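Local coordinates for Myo-inositol-1-phosphate synthase-related protein (Thermotoga maritima MSB8, PDB 3CIN) that belongs to the myo-inositol-1-phosphate synthase family and holds nicotinamide-adenine-dinucleotide and a magnesium ion in a four-chain assembly, at residues 50-55 and 343-348; 230-235 and 306-311; 275-280 and 287-292; 337-342 and 356-361. All blocks are in the same frame, centred on the assembly; numbering follows the deposited sequence.

Interaction 1: 50-55 and 343-348; sequences ELPIGF and GKIALD
K344 NZ turns along its own helix to D348 OD1, one turn further on, and forms a salt bridge of 3.1 Å on the syn lone pair of that oxygen. The lysine gets there by folding at chi2 (61°) and again at chi4, which leaves its first methylenes facing the loop 50-55. There the I53 side chain crosses it at about a right angle: I53 CD1 lies 3.8 Å from K344 CB and equally close to K344 CG. With CG1 anti to its carbonyl carbon (chi1 -63°) and an extended chi2, I53 holds this terminal methyl out toward the helix. The loop belongs to a Rossmann-type domain, in the crossover from helix 23-36 to strand 58-65, and it rests here on the C-terminal end of the long helix 328-348. A second patch is built round I345, whose CD1 stands 4.1 Å from L51 CD2, the two side chains meeting at a slant. P52 CD touches the same I345 methyl more loosely, at 4.4 Å, on the outer and more exposed side. No hydrogen bond joins 50-55 to 343-348. Polar ties lie just beyond: I53 O accepts from R341 NH1 of the preceding helical turn, while E50 forms a salt bridge with R384. W386, on helix 376-386, packs against I345 and A346.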
loop_
_atom_site.group_PDB
_atom_site.type_symbol
_atom_site.label_atom_id
_atom_site.label_comp_id
_atom_site.label_asym_id
_atom_site.label_seq_id
_atom_site.Cartn_x
_atom_site.Cartn_y
_atom_site.Cartn_z
ATOM N N GLU A 50 21.229 21.284 -19.024
ATOM C CA GLU A 50 21.691 20.778 -20.333
ATOM C C GLU A 50 21.311 21.680 -21.504
ATOM O O GLU A 50 21.862 21.548 -22.586
ATOM C CB GLU A 50 21.145 19.390 -20.600
ATOM C CG GLU A 50 21.616 18.352 -19.625
ATOM C CD GLU A 50 21.213 16.962 -20.051
ATOM O OE1 GLU A 50 21.949 16.411 -20.900
ATOM O OE2 GLU A 50 20.176 16.455 -19.543
ATOM N N LEU A 51 20.354 22.579 -21.300
ATOM C CA LEU A 51 19.912 23.452 -22.402
ATOM C C LEU A 51 20.780 24.697 -22.443
ATOM O O LEU A 51 21.398 25.061 -21.444
ATOM C CB LEU A 51 18.432 23.796 -22.258
ATOM C CG LEU A 51 17.492 22.602 -22.383
ATOM C CD1 LEU A 51 16.043 23.042 -22.102
ATOM C CD2 LEU A 51 17.686 21.945 -23.785
ATOM N N PRO A 52 20.842 25.355 -23.606
ATOM C CA PRO A 52 21.641 26.596 -23.753
ATOM C C PRO A 52 21.135 27.794 -22.961
ATOM O O PRO A 52 21.871 28.761 -22.791
ATOM C CB PRO A 52 21.513 26.935 -25.247
ATOM C CG PRO A 52 20.852 25.740 -25.898
ATOM C CD PRO A 52 20.175 24.945 -24.857
ATOM N N ILE A 53 19.867 27.768 -22.554
ATOM C CA ILE A 53 19.240 28.809 -21.793
ATOM C C ILE A 53 19.358 28.398 -20.328
ATOM O O ILE A 53 18.954 27.277 -19.947
ATOM C CB ILE A 53 17.721 28.993 -22.192
ATOM C CG1 ILE A 53 17.567 29.436 -23.667
ATOM C CG2 ILE A 53 17.052 29.990 -21.255
ATOM C CD1 ILE A 53 16.149 29.315 -24.214
ATOM N N GLY A 54 20.004 29.244 -19.536
ATOM C CA GLY A 54 20.151 28.972 -18.114
ATOM C C GLY A 54 19.019 29.567 -17.300
ATOM O O GLY A 54 18.224 30.349 -17.817
ATOM N N PHE A 55 18.969 29.239 -16.016
ATOM C CA PHE A 55 17.817 29.625 -15.204
ATOM C C PHE A 55 17.765 31.149 -15.007
ATOM O O PHE A 55 16.675 31.716 -14.960
ATOM C CB PHE A 55 17.786 28.881 -13.877
ATOM C CG PHE A 55 17.887 27.391 -14.019
ATOM C CD1 PHE A 55 17.030 26.672 -14.839
ATOM C CD2 PHE A 55 18.855 26.695 -13.312
ATOM C CE1 PHE A 55 17.152 25.301 -14.931
ATOM C CE2 PHE A 55 18.988 25.326 -13.404
ATOM C CZ PHE A 55 18.141 24.620 -14.221
ATOM N N GLY A 343 10.218 25.971 -25.483
ATOM C CA GLY A 343 9.353 26.816 -26.325
ATOM C C GLY A 343 10.167 27.836 -27.100
ATOM O O GLY A 343 9.894 28.098 -28.262
ATOM N N LYS A 344 11.149 28.439 -26.448
ATOM C CA LYS A 344 12.049 29.392 -27.140
ATOM C C LYS A 344 12.879 28.706 -28.242
ATOM O O LYS A 344 13.089 29.269 -29.310
ATOM C CB LYS A 344 12.927 30.077 -26.110
ATOM C CG LYS A 344 13.838 31.151 -26.635
ATOM C CD LYS A 344 13.036 32.284 -27.257
ATOM C CE LYS A 344 13.850 33.541 -27.485
ATOM N NZ LYS A 344 15.176 33.279 -28.089
ATOM N N ILE A 345 13.364 27.473 -28.010
ATOM C CA ILE A 345 14.017 26.718 -29.063
ATOM C C ILE A 345 13.085 26.447 -30.252
ATOM O O ILE A 345 13.457 26.633 -31.421
ATOM C CB ILE A 345 14.602 25.360 -28.528
ATOM C CG1 ILE A 345 15.786 25.637 -27.566
ATOM C CG2 ILE A 345 15.068 24.485 -29.662
ATOM C CD1 ILE A 345 16.162 24.437 -26.663
ATOM N N ALA A 346 11.858 26.001 -29.973
ATOM C CA ALA A 346 10.910 25.738 -31.051
ATOM C C ALA A 346 10.578 26.990 -31.830
ATOM O O ALA A 346 10.477 26.974 -33.060
ATOM C CB ALA A 346 9.653 25.078 -30.530
ATOM N N LEU A 347 10.437 28.081 -31.107
ATOM C CA LEU A 347 10.229 29.405 -31.741
ATOM C C LEU A 347 11.405 29.808 -32.598
ATOM O O LEU A 347 11.215 30.236 -33.765
ATOM C CB LEU A 347 9.918 30.445 -30.659
ATOM C CG LEU A 347 9.936 31.900 -31.092
ATOM C CD1 LEU A 347 8.848 32.101 -32.136
ATOM C CD2 LEU A 347 9.672 32.744 -29.851
ATOM N N ASP A 348 12.620 29.714 -32.050
ATOM C CA ASP A 348 13.852 29.996 -32.804
ATOM C C ASP A 348 13.934 29.166 -34.092
ATOM O O ASP A 348 14.367 29.647 -35.138
ATOM C CB ASP A 348 15.113 29.732 -31.962
ATOM C CG ASP A 348 15.260 30.676 -30.784
ATOM O OD1 ASP A 348 14.593 31.742 -30.717
ATOM O OD2 ASP A 348 16.067 30.310 -29.904
#

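Interaction 2: 230-235 and 306-311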
loop_
_atom_site.group_PDB
_atom_site.type_symbol
_atom_site.label_atom_id
_atom_site.label_comp_id
_atom_site.label_asym_id
_atom_site.label_seq_id
_atom_site.Cartn_x
_atom_site.Cartn_y
_atom_site.Cartn_z
ATOM N N ALA A 230 0.673 4.691 -16.198
ATOM C CA ALA A 230 1.128 4.483 -17.541
ATOM C C ALA A 230 2.472 3.737 -17.565
ATOM O O ALA A 230 2.674 2.850 -18.371
ATOM C CB ALA A 230 1.210 5.807 -18.323
ATOM N N ASP A 231 3.370 4.094 -16.665
ATOM C CA ASP A 231 4.644 3.411 -16.520
ATOM C C ASP A 231 4.458 1.924 -16.193
ATOM O O ASP A 231 5.095 1.043 -16.802
ATOM C CB ASP A 231 5.416 4.030 -15.391
ATOM C CG ASP A 231 5.653 5.517 -15.548
ATOM O OD1 ASP A 231 5.704 6.046 -16.691
ATOM O OD2 ASP A 231 5.850 6.165 -14.483
ATOM N N VAL A 232 3.595 1.614 -15.229
ATOM C CA VAL A 232 3.320 0.219 -14.936
ATOM C C VAL A 232 2.726 -0.476 -16.146
ATOM O O VAL A 232 3.150 -1.577 -16.494
ATOM C CB VAL A 232 2.412 0.045 -13.712
ATOM C CG1 VAL A 232 2.126 -1.452 -13.364
ATOM C CG2 VAL A 232 3.033 0.731 -12.449
ATOM N N LEU A 233 1.756 0.152 -16.797
ATOM C CA LEU A 233 1.159 -0.490 -17.973
ATOM C C LEU A 233 2.219 -0.801 -19.059
ATOM O O LEU A 233 2.145 -1.844 -19.728
ATOM C CB LEU A 233 0.041 0.368 -18.544
ATOM C CG LEU A 233 -1.168 0.479 -17.570
ATOM C CD1 LEU A 233 -2.227 1.396 -18.222
ATOM C CD2 LEU A 233 -1.770 -0.882 -17.146
ATOM N N SER A 234 3.169 0.112 -19.239
ATOM C CA SER A 234 4.205 -0.075 -20.243
ATOM C C SER A 234 5.016 -1.336 -19.927
ATOM O O SER A 234 5.285 -2.133 -20.822
ATOM C CB SER A 234 5.106 1.149 -20.361
ATOM O OG SER A 234 4.368 2.287 -20.859
ATOM N N HIS A 235 5.408 -1.505 -18.668
ATOM C CA HIS A 235 6.104 -2.700 -18.098
ATOM C C HIS A 235 5.339 -3.970 -18.410
ATOM O O HIS A 235 5.854 -4.992 -18.864
ATOM C CB HIS A 235 6.177 -2.538 -16.540
ATOM C CG HIS A 235 7.193 -3.420 -15.856
ATOM N ND1 HIS A 235 6.853 -4.467 -15.023
ATOM C CD2 HIS A 235 8.547 -3.384 -15.872
ATOM C CE1 HIS A 235 7.955 -5.042 -14.563
ATOM N NE2 HIS A 235 8.995 -4.405 -15.068
ATOM N N ILE A 306 -3.330 3.144 -6.650
ATOM C CA ILE A 306 -3.506 2.525 -7.973
ATOM C C ILE A 306 -3.539 1.014 -7.727
ATOM O O ILE A 306 -2.753 0.493 -6.981
ATOM C CB ILE A 306 -2.341 2.878 -8.922
ATOM C CG1 ILE A 306 -2.231 4.355 -9.306
ATOM C CG2 ILE A 306 -2.398 2.147 -10.274
ATOM C CD1 ILE A 306 -0.826 4.813 -9.688
ATOM N N HIS A 307 -4.465 0.310 -8.390
ATOM C CA HIS A 307 -4.541 -1.126 -8.315
ATOM C C HIS A 307 -4.647 -1.670 -9.701
ATOM O O HIS A 307 -5.510 -1.260 -10.482
ATOM C CB HIS A 307 -5.790 -1.540 -7.582
ATOM C CG HIS A 307 -6.014 -3.026 -7.533
ATOM N ND1 HIS A 307 -6.952 -3.669 -8.314
ATOM C CD2 HIS A 307 -5.411 -3.987 -6.802
ATOM C CE1 HIS A 307 -6.907 -4.965 -8.061
ATOM N NE2 HIS A 307 -5.985 -5.184 -7.144
ATOM N N ILE A 308 -3.778 -2.632 -10.013
ATOM C CA ILE A 308 -3.770 -3.243 -11.365
ATOM C C ILE A 308 -3.666 -4.717 -11.150
ATOM O O ILE A 308 -2.865 -5.175 -10.361
ATOM C CB ILE A 308 -2.603 -2.699 -12.243
ATOM C CG1 ILE A 308 -2.827 -1.216 -12.531
ATOM C CG2 ILE A 308 -2.525 -3.419 -13.594
ATOM C CD1 ILE A 308 -1.589 -0.484 -13.137
ATOM N N GLU A 309 -4.546 -5.477 -11.802
ATOM C CA GLU A 309 -4.418 -6.913 -11.805
ATOM C C GLU A 309 -4.256 -7.431 -13.206
ATOM O O GLU A 309 -4.801 -6.881 -14.155
ATOM C CB GLU A 309 -5.522 -7.634 -11.061
ATOM C CG GLU A 309 -6.829 -7.319 -11.376
ATOM C CD GLU A 309 -7.813 -8.172 -10.560
ATOM O OE1 GLU A 309 -7.386 -8.851 -9.574
ATOM O OE2 GLU A 309 -9.008 -8.166 -10.934
ATOM N N TYR A 310 -3.432 -8.456 -13.330
ATOM C CA TYR A 310 -3.041 -8.928 -14.640
ATOM C C TYR A 310 -2.787 -10.407 -14.654
ATOM O O TYR A 310 -2.549 -11.024 -13.627
ATOM C CB TYR A 310 -1.824 -8.155 -15.140
ATOM C CG TYR A 310 -0.601 -8.237 -14.244
ATOM C CD1 TYR A 310 -0.374 -7.301 -13.225
ATOM C CD2 TYR A 310 0.363 -9.227 -14.467
ATOM C CE1 TYR A 310 0.720 -7.443 -12.434
ATOM C CE2 TYR A 310 1.494 -9.318 -13.687
ATOM C CZ TYR A 310 1.666 -8.401 -12.689
ATOM O OH TYR A 310 2.787 -8.519 -11.889
ATOM N N VAL A 311 -2.846 -10.992 -15.847
ATOM C CA VAL A 311 -2.627 -12.407 -16.008
ATOM C C VAL A 311 -1.202 -12.645 -16.504
ATOM O O VAL A 311 -0.790 -12.033 -17.464
ATOM C CB VAL A 311 -3.580 -13.003 -17.074
ATOM C CG1 VAL A 311 -3.339 -14.484 -17.270
ATOM C CG2 VAL A 311 -5.029 -12.762 -16.623
#
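I308 CD1 is where segment 230-235 of helix 225-238 meets strand 301-311, an inner strand of the mixed four-stranded sheet that this helix covers. V232 CG1 lies 3.8 Å from I308 CD1, and L233 CD2 reaches the same methyl at 4.0 Å, so one isoleucine tip takes both helix residues. V232 and I308 run past each other in opposite senses. L233 starts beside the strand rather than aimed at it; CG anti to its carbonyl carbon (chi1 -66°) and an extended chi2 carry CD2 across to the isoleucine. V246 of strand 242-252 touches L233 and I308, and L320 of strand 317-327 touches V232, so the strands flanking 301-311 extend the apolar layer. L236 adds to it from the next turn of the helix. The other face of the strand turns toward the third subunit: H307 stacks on F303 and E309 forms a salt bridge with R325 there, while H307 NE2 bonds to E319 of the same chain. Within the helix, S234 doubles its grip on A230 O, its N at 2.9 Å and its OG at 3.1 Å approaching from opposite faces of the carbonyl plane, the OG 37° out of it.

Interaction 3: 275-280 and 287-292; sequences SIVKDI and HYIKPT
I289 CD1 rests against two neighbouring methyls of the short helix 276-281, which leads through a short connection into strand 287-294 at the edge of the chain's mixed sheet. This is the close-packed part: I276 CG2 lies 3.8 Å from I289 CD1, and V277 CG2 is 3.9 Å from the same atom. I276 crosses I289 at about a right angle; its CG1 goes anti to the backbone N (chi1 -165°), away from the strand, so the branch methyl CG2 does the touching. A230 and L233 of helix 225-238 back I276 and V277 respectively. Toward the start of the strand the fit is looser. V277 CG2 sits over one face of the H287 imidazole, displaced toward its rim, 4.1 Å from H287 CG. The ring is partly exposed and marks the solvent side of the contact; its ND1 is hydrogen-bonded to A285 O in the connection. On the other side of the strand, K290 CG lies over a face of the Y288 ring, 3.4 Å above its plane, while I251 of the third subunit packs on Y288. At the helix start S275 occupies the N-cap position without making a capping bond; its OG instead reaches D279 OD2 at 3.1 Å, from 45° above the carboxylate plane, and N373 N bonds to the same oxygen.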
loop_
_atom_site.group_PDB
_atom_site.type_symbol
_atom_site.label_atom_id
_atom_site.label_comp_id
_atom_site.label_asym_id
_atom_site.label_seq_id
_atom_site.Cartn_x
_atom_site.Cartn_y
_atom_site.Cartn_z
ATOM N N SER A 275 -7.150 8.302 -22.348
ATOM C CA SER A 275 -6.985 7.203 -23.293
ATOM C C SER A 275 -5.681 6.480 -22.989
ATOM O O SER A 275 -5.262 5.640 -23.773
ATOM C CB SER A 275 -6.954 7.746 -24.718
ATOM O OG SER A 275 -5.941 8.729 -24.775
ATOM N N ILE A 276 -5.040 6.795 -21.863
ATOM C CA ILE A 276 -3.756 6.205 -21.545
ATOM C C ILE A 276 -3.719 4.687 -21.627
ATOM O O ILE A 276 -2.793 4.113 -22.158
ATOM C CB ILE A 276 -3.223 6.659 -20.137
ATOM C CG1 ILE A 276 -1.760 6.300 -20.072
ATOM C CG2 ILE A 276 -4.013 6.061 -18.962
ATOM C CD1 ILE A 276 -0.959 7.094 -21.078
ATOM N N VAL A 277 -4.738 4.018 -21.122
ATOM C CA VAL A 277 -4.730 2.555 -21.089
ATOM C C VAL A 277 -4.717 1.928 -22.471
ATOM O O VAL A 277 -3.899 1.055 -22.763
ATOM C CB VAL A 277 -5.895 2.046 -20.269
ATOM C CG1 VAL A 277 -6.025 0.530 -20.318
ATOM C CG2 VAL A 277 -5.825 2.619 -18.831
ATOM N N LYS A 278 -5.607 2.365 -23.356
ATOM C CA LYS A 278 -5.607 1.808 -24.681
ATOM C C LYS A 278 -4.361 2.281 -25.458
ATOM O O LYS A 278 -3.843 1.526 -26.289
ATOM C CB LYS A 278 -6.847 2.202 -25.480
ATOM C CG LYS A 278 -6.921 1.447 -26.777
ATOM C CD LYS A 278 -8.268 1.635 -27.403
ATOM C CE LYS A 278 -8.479 0.708 -28.577
ATOM N NZ LYS A 278 -9.719 1.147 -29.291
ATOM N N ASP A 279 -3.910 3.507 -25.193
ATOM C CA ASP A 279 -2.753 4.069 -25.898
ATOM C C ASP A 279 -1.547 3.144 -25.673
ATOM O O ASP A 279 -0.810 2.818 -26.598
ATOM C CB ASP A 279 -2.384 5.454 -25.372
ATOM C CG ASP A 279 -3.310 6.576 -25.874
ATOM O OD1 ASP A 279 -4.257 6.282 -26.663
ATOM O OD2 ASP A 279 -3.056 7.753 -25.484
ATOM N N ILE A 280 -1.345 2.751 -24.426
ATOM C CA ILE A 280 -0.132 1.998 -24.047
ATOM C C ILE A 280 -0.326 0.515 -24.308
ATOM O O ILE A 280 0.548 -0.137 -24.876
ATOM C CB ILE A 280 0.245 2.237 -22.566
ATOM C CG1 ILE A 280 0.687 3.694 -22.313
ATOM C CG2 ILE A 280 1.303 1.210 -22.114
ATOM C CD1 ILE A 280 1.825 4.201 -23.237
ATOM N N HIS A 287 -11.218 0.221 -16.794
ATOM C CA HIS A 287 -10.468 1.070 -15.926
ATOM C C HIS A 287 -11.338 2.110 -15.269
ATOM O O HIS A 287 -12.433 2.468 -15.761
ATOM C CB HIS A 287 -9.336 1.761 -16.627
ATOM C CG HIS A 287 -9.761 2.590 -17.791
ATOM N ND1 HIS A 287 -10.076 2.044 -19.024
ATOM C CD2 HIS A 287 -9.915 3.927 -17.911
ATOM C CE1 HIS A 287 -10.426 3.028 -19.842
ATOM N NE2 HIS A 287 -10.339 4.178 -19.191
ATOM N N TYR A 288 -10.830 2.579 -14.141
ATOM C CA TYR A 288 -11.467 3.643 -13.353
ATOM C C TYR A 288 -10.427 4.703 -13.130
ATOM O O TYR A 288 -9.485 4.539 -12.346
ATOM C CB TYR A 288 -11.969 3.051 -12.044
ATOM C CG TYR A 288 -12.670 4.048 -11.153
ATOM C CD1 TYR A 288 -11.948 4.926 -10.356
ATOM C CD2 TYR A 288 -14.056 4.059 -11.065
ATOM C CE1 TYR A 288 -12.588 5.848 -9.541
ATOM C CE2 TYR A 288 -14.705 4.960 -10.232
ATOM C CZ TYR A 288 -13.978 5.834 -9.464
ATOM O OH TYR A 288 -14.631 6.738 -8.637
ATOM N N ILE A 289 -10.484 5.773 -13.925
ATOM C CA ILE A 289 -9.531 6.868 -13.853
ATOM C C ILE A 289 -10.363 8.162 -13.950
ATOM O O ILE A 289 -10.992 8.426 -14.987
ATOM C CB ILE A 289 -8.460 6.849 -14.999
ATOM C CG1 ILE A 289 -7.668 5.527 -15.046
ATOM C CG2 ILE A 289 -7.516 8.070 -14.904
ATOM C CD1 ILE A 289 -6.608 5.436 -16.205
ATOM N N LYS A 290 -10.388 8.934 -12.865
ATOM C CA LYS A 290 -11.364 10.044 -12.671
ATOM C C LYS A 290 -10.619 11.284 -12.241
ATOM O O LYS A 290 -9.436 11.239 -11.929
ATOM C CB LYS A 290 -12.388 9.709 -11.582
ATOM C CG LYS A 290 -13.159 8.459 -11.771
ATOM C CD LYS A 290 -13.983 8.459 -13.039
ATOM C CE LYS A 290 -14.971 7.288 -13.036
ATOM N NZ LYS A 290 -15.182 6.726 -14.407
ATOM N N PRO A 291 -11.299 12.432 -12.307
ATOM C CA PRO A 291 -10.769 13.646 -11.706
ATOM C C PRO A 291 -10.409 13.526 -10.217
ATOM O O PRO A 291 -11.049 12.734 -9.462
ATOM C CB PRO A 291 -11.955 14.640 -11.790
ATOM C CG PRO A 291 -12.992 14.045 -12.780
ATOM C CD PRO A 291 -12.548 12.636 -13.091
ATOM N N THR A 292 -9.449 14.351 -9.818
ATOM C CA THR A 292 -9.013 14.415 -8.443
ATOM C C THR A 292 -10.144 14.899 -7.550
ATOM O O THR A 292 -10.798 15.924 -7.854
ATOM C CB THR A 292 -7.760 15.266 -8.303
ATOM O OG1 THR A 292 -6.750 14.747 -9.194
ATOM C CG2 THR A 292 -7.262 15.241 -6.818
#

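Interaction 4: 337-342 and 356-361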
loop_
_atom_site.group_PDB
_atom_site.type_symbol
_atom_site.label_atom_id
_atom_site.label_comp_id
_atom_site.label_asym_id
_atom_site.label_seq_id
_atom_site.Cartn_x
_atom_site.Cartn_y
_atom_site.Cartn_z
ATOM N N VAL A 337 9.881 24.762 -16.088
ATOM C CA VAL A 337 11.218 25.340 -16.230
ATOM C C VAL A 337 11.808 24.843 -17.558
ATOM O O VAL A 337 12.486 25.563 -18.236
ATOM C CB VAL A 337 12.099 25.046 -15.053
ATOM C CG1 VAL A 337 13.532 25.577 -15.310
ATOM C CG2 VAL A 337 11.492 25.713 -13.760
ATOM N N ASP A 338 11.580 23.577 -17.896
ATOM C CA ASP A 338 12.025 23.053 -19.209
ATOM C C ASP A 338 11.164 23.585 -20.373
ATOM O O ASP A 338 11.697 23.993 -21.409
ATOM C CB ASP A 338 11.961 21.526 -19.270
ATOM C CG ASP A 338 13.147 20.829 -18.670
ATOM O OD1 ASP A 338 14.163 21.464 -18.253
ATOM O OD2 ASP A 338 13.131 19.560 -18.654
ATOM N N LEU A 339 9.846 23.529 -20.204
ATOM C CA LEU A 339 8.894 23.840 -21.284
ATOM C C LEU A 339 9.044 25.264 -21.794
ATOM O O LEU A 339 8.963 25.495 -22.990
ATOM C CB LEU A 339 7.463 23.608 -20.847
ATOM C CG LEU A 339 7.079 22.156 -20.759
ATOM C CD1 LEU A 339 5.810 21.979 -19.885
ATOM C CD2 LEU A 339 6.893 21.538 -22.138
ATOM N N VAL A 340 9.284 26.233 -20.918
ATOM C CA VAL A 340 9.531 27.572 -21.403
ATOM C C VAL A 340 10.810 27.683 -22.236
ATOM O O VAL A 340 10.860 28.438 -23.209
ATOM C CB VAL A 340 9.529 28.645 -20.267
ATOM C CG1 VAL A 340 8.166 28.689 -19.544
ATOM C CG2 VAL A 340 10.719 28.503 -19.312
ATOM N N ARG A 341 11.861 26.953 -21.867
ATOM C CA ARG A 341 13.136 26.996 -22.620
ATOM C C ARG A 341 12.982 26.230 -23.933
ATOM O O ARG A 341 13.450 26.651 -24.976
ATOM C CB ARG A 341 14.252 26.387 -21.787
ATOM C CG ARG A 341 14.550 27.203 -20.495
ATOM C CD ARG A 341 15.677 26.694 -19.730
ATOM N NE ARG A 341 15.411 25.423 -19.076
ATOM C CZ ARG A 341 16.360 24.673 -18.485
ATOM N NH1 ARG A 341 17.662 25.047 -18.469
ATOM N NH2 ARG A 341 16.011 23.533 -17.926
ATOM N N LEU A 342 12.322 25.082 -23.888
ATOM C CA LEU A 342 12.022 24.364 -25.114
ATOM C C LEU A 342 11.105 25.166 -26.042
ATOM O O LEU A 342 11.170 25.027 -27.281
ATOM C CB LEU A 342 11.364 23.029 -24.791
ATOM C CG LEU A 342 12.199 21.978 -24.062
ATOM C CD1 LEU A 342 11.302 20.805 -23.589
ATOM C CD2 LEU A 342 13.377 21.488 -24.915
ATOM N N TYR A 356 4.905 17.436 -31.234
ATOM C CA TYR A 356 4.713 16.149 -30.545
ATOM C C TYR A 356 5.933 15.642 -29.758
ATOM O O TYR A 356 5.764 15.136 -28.685
ATOM C CB TYR A 356 4.270 15.103 -31.542
ATOM C CG TYR A 356 4.060 13.746 -30.950
ATOM C CD1 TYR A 356 2.992 13.507 -30.067
ATOM C CD2 TYR A 356 4.887 12.682 -31.275
ATOM C CE1 TYR A 356 2.765 12.212 -29.573
ATOM C CE2 TYR A 356 4.699 11.409 -30.747
ATOM C CZ TYR A 356 3.638 11.187 -29.889
ATOM O OH TYR A 356 3.384 9.915 -29.393
ATOM N N PRO A 357 7.171 15.773 -30.281
ATOM C CA PRO A 357 8.341 15.273 -29.521
ATOM C C PRO A 357 8.445 15.882 -28.131
ATOM O O PRO A 357 8.818 15.175 -27.196
ATOM C CB PRO A 357 9.526 15.686 -30.403
ATOM C CG PRO A 357 8.940 15.659 -31.807
ATOM C CD PRO A 357 7.559 16.214 -31.648
ATOM N N VAL A 358 8.030 17.135 -27.993
ATOM C CA VAL A 358 7.917 17.769 -26.663
ATOM C C VAL A 358 6.678 17.299 -25.891
ATOM O O VAL A 358 6.756 16.875 -24.740
ATOM C CB VAL A 358 7.952 19.285 -26.789
ATOM C CG1 VAL A 358 7.702 20.001 -25.462
ATOM C CG2 VAL A 358 9.337 19.747 -27.328
ATOM N N ASN A 359 5.513 17.380 -26.523
ATOM C CA ASN A 359 4.259 17.027 -25.880
ATOM C C ASN A 359 4.308 15.606 -25.350
ATOM O O ASN A 359 3.794 15.358 -24.268
ATOM C CB ASN A 359 3.077 17.123 -26.855
ATOM C CG ASN A 359 2.902 18.519 -27.411
ATOM O OD1 ASN A 359 3.202 19.526 -26.721
ATOM N ND2 ASN A 359 2.226 18.578 -28.571
ATOM N N ALA A 360 4.844 14.689 -26.132
ATOM C CA ALA A 360 4.807 13.274 -25.720
ATOM C C ALA A 360 5.443 12.980 -24.357
ATOM O O ALA A 360 5.048 12.013 -23.671
ATOM C CB ALA A 360 5.433 12.423 -26.785
ATOM N N PHE A 361 6.460 13.748 -23.990
ATOM C CA PHE A 361 7.105 13.568 -22.732
ATOM C C PHE A 361 6.435 14.381 -21.631
ATOM O O PHE A 361 6.220 13.910 -20.542
ATOM C CB PHE A 361 8.596 13.956 -22.752
ATOM C CG PHE A 361 9.270 13.728 -21.405
ATOM C CD1 PHE A 361 9.464 12.426 -20.927
ATOM C CD2 PHE A 361 9.601 14.770 -20.571
ATOM C CE1 PHE A 361 9.992 12.211 -19.636
ATOM C CE2 PHE A 361 10.164 14.539 -19.279
ATOM C CZ PHE A 361 10.352 13.257 -18.841
#
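Two aromatic side chains border the place where L339 and L342 meet V358: F217, from strand 214-217 of the parallel Rossmann-type sheet, touches all three residues, and W386 touches L342 and V358. On another flank of helix 328-348, turned from V358, the guanidinium of R341 folds back over its own turn. R341 NH2 forms a salt bridge with D338 OD1 at 2.8 Å, approaching nearly along the oxygen's C-O bond, though the N-H itself is well bent and the oxygen lies 21° out of the guanidinium plane. R341 NE bonds to V337 O at 3.0 Å from 42° above the carbonyl plane. The other carboxylate oxygen, D338 OD2, is held by Y362 OH and L47 N. At the outer side of helix 356-362, A360 CB covers one face of the Y356 ring, 3.8 Å above its plane and toward the rim; the Y356 side chain also touches E371, a residue of the magnesium site.

The contact itself is wholly apolar and buried. V358 CG1 points between the two leucines because it stands anti to the backbone N (chi1 174°). It lies 3.8 Å from L339 CD2 and 4.1 Å from L342 CD1, one turn apart on their helix. Helix 356-362 packs with helix 328-348 and helix 376-386, W386 of the last reaching both L342 and V358, and its Y380 ring meeting F361.

The contacts fall into two neighbourhoods. Interactions 1 and 4 use successive turns of helix 328-348 in the part of the chain built round the parallel sheet; R341, on the helix segment of interaction 4, bonds to the loop of interaction 1. Interactions 2 and 3, about 11 Å apart between centres, touch through pairs such as L233 and V277 and serve the mixed sheet, one at an inner strand and the other at an edge strand. Interactions 2 and 4 are buried, whereas 1 and 3 are partly exposed and include a lysine and a histidine. No polar bond joins the paired segments; polar groups bond within a segment or to other parts of the fold and, in interaction 2, also to the third subunit.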